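Local coordinates for protein complement factor MASP-3 (Homo sapiens, PDB 3DEM) that probably acts as a serine protease of the complement system, its CUB1-EGF-CUB2 region carrying calcium sites and mediating interaction with mannan-binding lectin and ficolins, at residues A[176-181]-A[273-278]; A[228-233]-A[256-261]. All coordinates share one frame; numbering follows the deposited sequence.

Contact 1: A[176-181]-A[273-278]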
# COMPACT_ATOMS: atom_id res chain seq x y z
N GLY A 176 48.69 25.76 -6.61
CA GLY A 176 47.28 25.41 -6.52
C GLY A 176 46.95 24.28 -5.56
O GLY A 176 47.84 23.64 -5.01
N VAL A 177 45.65 24.06 -5.37
CA VAL A 177 45.16 23.01 -4.48
C VAL A 177 44.20 22.09 -5.23
O VAL A 177 43.34 22.54 -5.99
CB VAL A 177 44.42 23.60 -3.26
CG1 VAL A 177 43.87 22.48 -2.38
CG2 VAL A 177 45.35 24.51 -2.46
N ILE A 178 44.37 20.79 -5.02
CA ILE A 178 43.55 19.80 -5.69
C ILE A 178 43.07 18.82 -4.62
O ILE A 178 43.83 18.46 -3.72
CB ILE A 178 44.37 19.05 -6.77
CG1 ILE A 178 45.07 20.06 -7.69
CG2 ILE A 178 43.48 18.09 -7.56
CD1 ILE A 178 45.77 19.42 -8.89
N THR A 179 41.80 18.44 -4.69
CA THR A 179 41.23 17.52 -3.71
C THR A 179 40.31 16.50 -4.37
O THR A 179 39.86 16.70 -5.50
CB THR A 179 40.41 18.25 -2.60
OG1 THR A 179 39.13 18.63 -3.12
CG2 THR A 179 41.15 19.49 -2.04
N SER A 180 40.02 15.42 -3.65
CA SER A 180 38.94 14.53 -4.02
C SER A 180 37.62 15.30 -3.94
O SER A 180 37.52 16.28 -3.20
CB SER A 180 38.91 13.32 -3.08
OG SER A 180 38.87 13.74 -1.72
N PRO A 181 36.60 14.88 -4.71
CA PRO A 181 35.35 15.64 -4.71
C PRO A 181 34.70 15.71 -3.33
O PRO A 181 34.61 14.70 -2.63
CB PRO A 181 34.46 14.85 -5.68
CG PRO A 181 35.42 14.06 -6.52
CD PRO A 181 36.56 13.73 -5.62
N LEU A 273 45.87 17.81 -1.94
CA LEU A 273 47.27 18.11 -2.19
C LEU A 273 47.41 19.55 -2.63
O LEU A 273 46.46 20.18 -3.12
CB LEU A 273 47.87 17.15 -3.22
CG LEU A 273 47.42 17.18 -4.68
CD1 LEU A 273 48.11 18.32 -5.45
CD2 LEU A 273 47.71 15.84 -5.34
N SER A 274 48.61 20.09 -2.44
CA SER A 274 48.96 21.36 -3.02
C SER A 274 50.13 21.12 -3.96
O SER A 274 50.95 20.25 -3.72
CB SER A 274 49.33 22.39 -1.95
OG SER A 274 50.47 21.97 -1.23
N TYR A 275 50.19 21.90 -5.03
CA TYR A 275 51.31 21.80 -5.95
C TYR A 275 51.96 23.15 -6.13
O TYR A 275 51.33 24.18 -5.92
CB TYR A 275 50.86 21.26 -7.31
CG TYR A 275 50.13 22.27 -8.17
CD1 TYR A 275 50.83 23.21 -8.93
CD2 TYR A 275 48.74 22.29 -8.23
CE1 TYR A 275 50.17 24.14 -9.71
CE2 TYR A 275 48.07 23.21 -9.01
CZ TYR A 275 48.79 24.14 -9.75
OH TYR A 275 48.13 25.06 -10.53
N ARG A 276 53.23 23.12 -6.52
CA ARG A 276 54.01 24.32 -6.74
C ARG A 276 54.95 24.07 -7.91
O ARG A 276 55.64 23.06 -7.95
CB ARG A 276 54.83 24.67 -5.49
CG ARG A 276 53.97 25.15 -4.34
CD ARG A 276 54.72 25.15 -3.01
NE ARG A 276 53.82 25.55 -1.93
CZ ARG A 276 52.87 24.77 -1.43
NH1 ARG A 276 52.70 23.54 -1.90
NH2 ARG A 276 52.09 25.22 -0.46
N ALA A 277 54.96 24.99 -8.86
CA ALA A 277 55.85 24.90 -10.00
C ALA A 277 57.15 25.61 -9.69
O ALA A 277 57.18 26.83 -9.56
CB ALA A 277 55.21 25.50 -11.23
N ALA A 278 58.23 24.84 -9.56
CA ALA A 278 59.56 25.41 -9.34
C ALA A 278 60.17 25.87 -10.67
O ALA A 278 59.98 25.23 -11.72
CB ALA A 278 60.48 24.39 -8.66
OXT ALA A 278 60.86 26.89 -10.71
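L273 meets I178 at an antiparallel hydrogen-bonded pair in one sheet of the second CUB domain's beta sandwich, where edge strand 175-179 lies against the last strand, 272-277. L273 N bonds to I178 O at 2.8 Å, and L273 O accepts I178 N in return. The two side chains run side by side into the sandwich, CD1 of L273 lying 4.0 Å from CB of I178; F209 also touches the leucine. Next, S274 faces V177 in a non-hydrogen-bonded pair, and the CA of S274 makes a CA-H...O contact of 3.2 Å with G176 O. Y275 then pairs with G176 through both backbone bonds. With chi1 at 76°, CG of Y275 is wedged between N and C of its own backbone, which folds the ring back over the edge strand. G176 has no side chain to hold the ring off, and its N rests 3.5 Å above the ring plane, over the centre. The OH of Y275 reaches beyond G176 to a hydrogen bond with Q173 O, anchoring the far end of the ring. On the face that carries V177 and S274, away from the sandwich interior, OG of S274 has a weak hydrogen bond to E210 OE1 and accepts a firmer one from NH1 of R276, lying in the guanidinium plane at 2.8 Å.

Contact 2: A[228-233]-A[256-261]; sequences IKIKVG and VLILFH
K229 pairs with L259 and K231 with L257, both as antiparallel hydrogen-bonded pairs, the short axes of the two strands approaching to 4.7 Å with N-to-C directions 162° apart. K229 is held in both directions, its O taking the N of L259 at 2.7 Å and its N donating to L259 O. This ladder forms the middle of the other sheet of the CUB sandwich. On the inner face I228 meets I258 and F260, while I230 meets V256. A chi1 of -59° sets CG1 of I230 near its backbone N and swings CG2 to the far side from that N, where it meets CG1 of V256 at 3.6 Å. I228 divides its two branches: CG2 lies alongside CG2 of I258 (3.9 Å), while CG1 approaches CD1 of the F260 ring obliquely at 3.9 Å. W271 and Y187 set their rings edge-to-face with F260. Across the other face the lysines and leucines touch only near the backbone, CB of K229 being 4.3 Å from CB of L259, and both lysine chains run outward, away from the partner strand, to their ammonium ends. The chemistry thus divides the sheet: branched aliphatic and aromatic groups join the sandwich interior, while the opposite face brings leucines and charged lysines together on a partly exposed surface.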
# COMPACT_ATOMS: atom_id res chain seq x y z
N ILE A 228 44.86 6.51 -6.16
CA ILE A 228 45.40 7.59 -6.95
C ILE A 228 46.55 7.03 -7.78
O ILE A 228 47.39 6.28 -7.26
CB ILE A 228 45.97 8.71 -6.05
CG1 ILE A 228 44.87 9.39 -5.26
CG2 ILE A 228 46.74 9.73 -6.88
CD1 ILE A 228 45.38 10.47 -4.32
N LYS A 229 46.57 7.38 -9.06
CA LYS A 229 47.74 7.19 -9.90
C LYS A 229 48.16 8.58 -10.36
O LYS A 229 47.32 9.46 -10.60
CB LYS A 229 47.40 6.35 -11.12
CG LYS A 229 47.25 4.86 -10.87
CD LYS A 229 46.60 4.19 -12.09
CE LYS A 229 46.59 2.67 -11.99
NZ LYS A 229 46.06 2.04 -13.25
N ILE A 230 49.47 8.78 -10.50
CA ILE A 230 49.99 10.05 -10.95
C ILE A 230 50.93 9.82 -12.12
O ILE A 230 51.99 9.23 -11.96
CB ILE A 230 50.74 10.79 -9.84
CG1 ILE A 230 49.81 11.03 -8.64
CG2 ILE A 230 51.33 12.09 -10.37
CD1 ILE A 230 50.49 11.68 -7.44
N LYS A 231 50.52 10.28 -13.30
CA LYS A 231 51.37 10.15 -14.48
C LYS A 231 52.21 11.40 -14.72
O LYS A 231 51.68 12.49 -14.90
CB LYS A 231 50.56 9.80 -15.73
CG LYS A 231 51.43 9.63 -16.96
CD LYS A 231 50.69 8.97 -18.12
CE LYS A 231 51.64 8.70 -19.27
NZ LYS A 231 50.95 8.21 -20.49
N VAL A 232 53.52 11.21 -14.71
CA VAL A 232 54.46 12.28 -15.04
C VAL A 232 55.45 11.72 -16.05
O VAL A 232 56.06 10.68 -15.81
CB VAL A 232 55.16 12.85 -13.78
CG1 VAL A 232 55.28 11.79 -12.70
CG2 VAL A 232 56.52 13.45 -14.13
N GLY A 233 55.58 12.39 -17.19
CA GLY A 233 56.36 11.85 -18.30
C GLY A 233 55.73 10.55 -18.74
O GLY A 233 54.51 10.40 -18.68
N VAL A 256 51.43 17.28 -15.19
CA VAL A 256 51.17 16.14 -14.34
C VAL A 256 49.71 15.72 -14.46
O VAL A 256 48.81 16.58 -14.54
CB VAL A 256 51.46 16.46 -12.85
CG1 VAL A 256 51.07 15.30 -11.96
CG2 VAL A 256 52.94 16.83 -12.66
N LEU A 257 49.46 14.42 -14.50
CA LEU A 257 48.10 13.91 -14.45
C LEU A 257 47.86 13.13 -13.17
O LEU A 257 48.63 12.23 -12.82
CB LEU A 257 47.78 13.03 -15.66
CG LEU A 257 46.44 12.30 -15.56
CD1 LEU A 257 45.26 13.25 -15.78
CD2 LEU A 257 46.38 11.13 -16.53
N ILE A 258 46.78 13.47 -12.47
CA ILE A 258 46.37 12.74 -11.29
C ILE A 258 45.05 12.04 -11.62
O ILE A 258 44.07 12.68 -12.00
CB ILE A 258 46.17 13.68 -10.08
CG1 ILE A 258 47.48 14.41 -9.75
CG2 ILE A 258 45.69 12.89 -8.86
CD1 ILE A 258 47.28 15.79 -9.20
N LEU A 259 45.06 10.72 -11.50
CA LEU A 259 43.86 9.92 -11.67
C LEU A 259 43.40 9.40 -10.32
O LEU A 259 44.17 8.78 -9.58
CB LEU A 259 44.12 8.76 -12.64
CG LEU A 259 42.94 7.81 -12.91
CD1 LEU A 259 42.99 7.22 -14.31
CD2 LEU A 259 42.87 6.70 -11.87
N PHE A 260 42.14 9.67 -10.00
CA PHE A 260 41.53 9.16 -8.78
C PHE A 260 40.36 8.24 -9.11
O PHE A 260 39.38 8.67 -9.69
CB PHE A 260 41.08 10.30 -7.86
CG PHE A 260 40.45 9.83 -6.57
CD1 PHE A 260 41.06 8.85 -5.80
CD2 PHE A 260 39.25 10.39 -6.13
CE1 PHE A 260 40.48 8.42 -4.61
CE2 PHE A 260 38.66 9.97 -4.94
CZ PHE A 260 39.28 8.98 -4.18
N HIS A 261 40.49 6.98 -8.73
CA HIS A 261 39.46 5.98 -9.00
C HIS A 261 38.76 5.59 -7.71
O HIS A 261 39.42 5.33 -6.71
CB HIS A 261 40.08 4.74 -9.65
CG HIS A 261 39.09 3.65 -9.97
ND1 HIS A 261 38.78 2.64 -9.09
CD2 HIS A 261 38.35 3.42 -11.09
CE1 HIS A 261 37.89 1.83 -9.64
NE2 HIS A 261 37.61 2.28 -10.85

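Overall arrangement
Contact 1 and contact 2 belong to the two facing four-stranded sheets of the second CUB domain, with their centres about 12 Å apart. Strands 255-261 and 272-277 follow each other in the chain, so the chain passes from one sheet to the other between the contacts. One place where the sheets meet is I258, whose CD1 lies 3.9 Å from CD1 of I178 and 3.9 Å from CD2 of L273. Nearby, CB of S180 packs 3.9 Å from CE2 of F260. That phenylalanine also brings contact 2 toward the calcium site of E216, D226, D263 and S265: its side chain is about 8 Å from the ion.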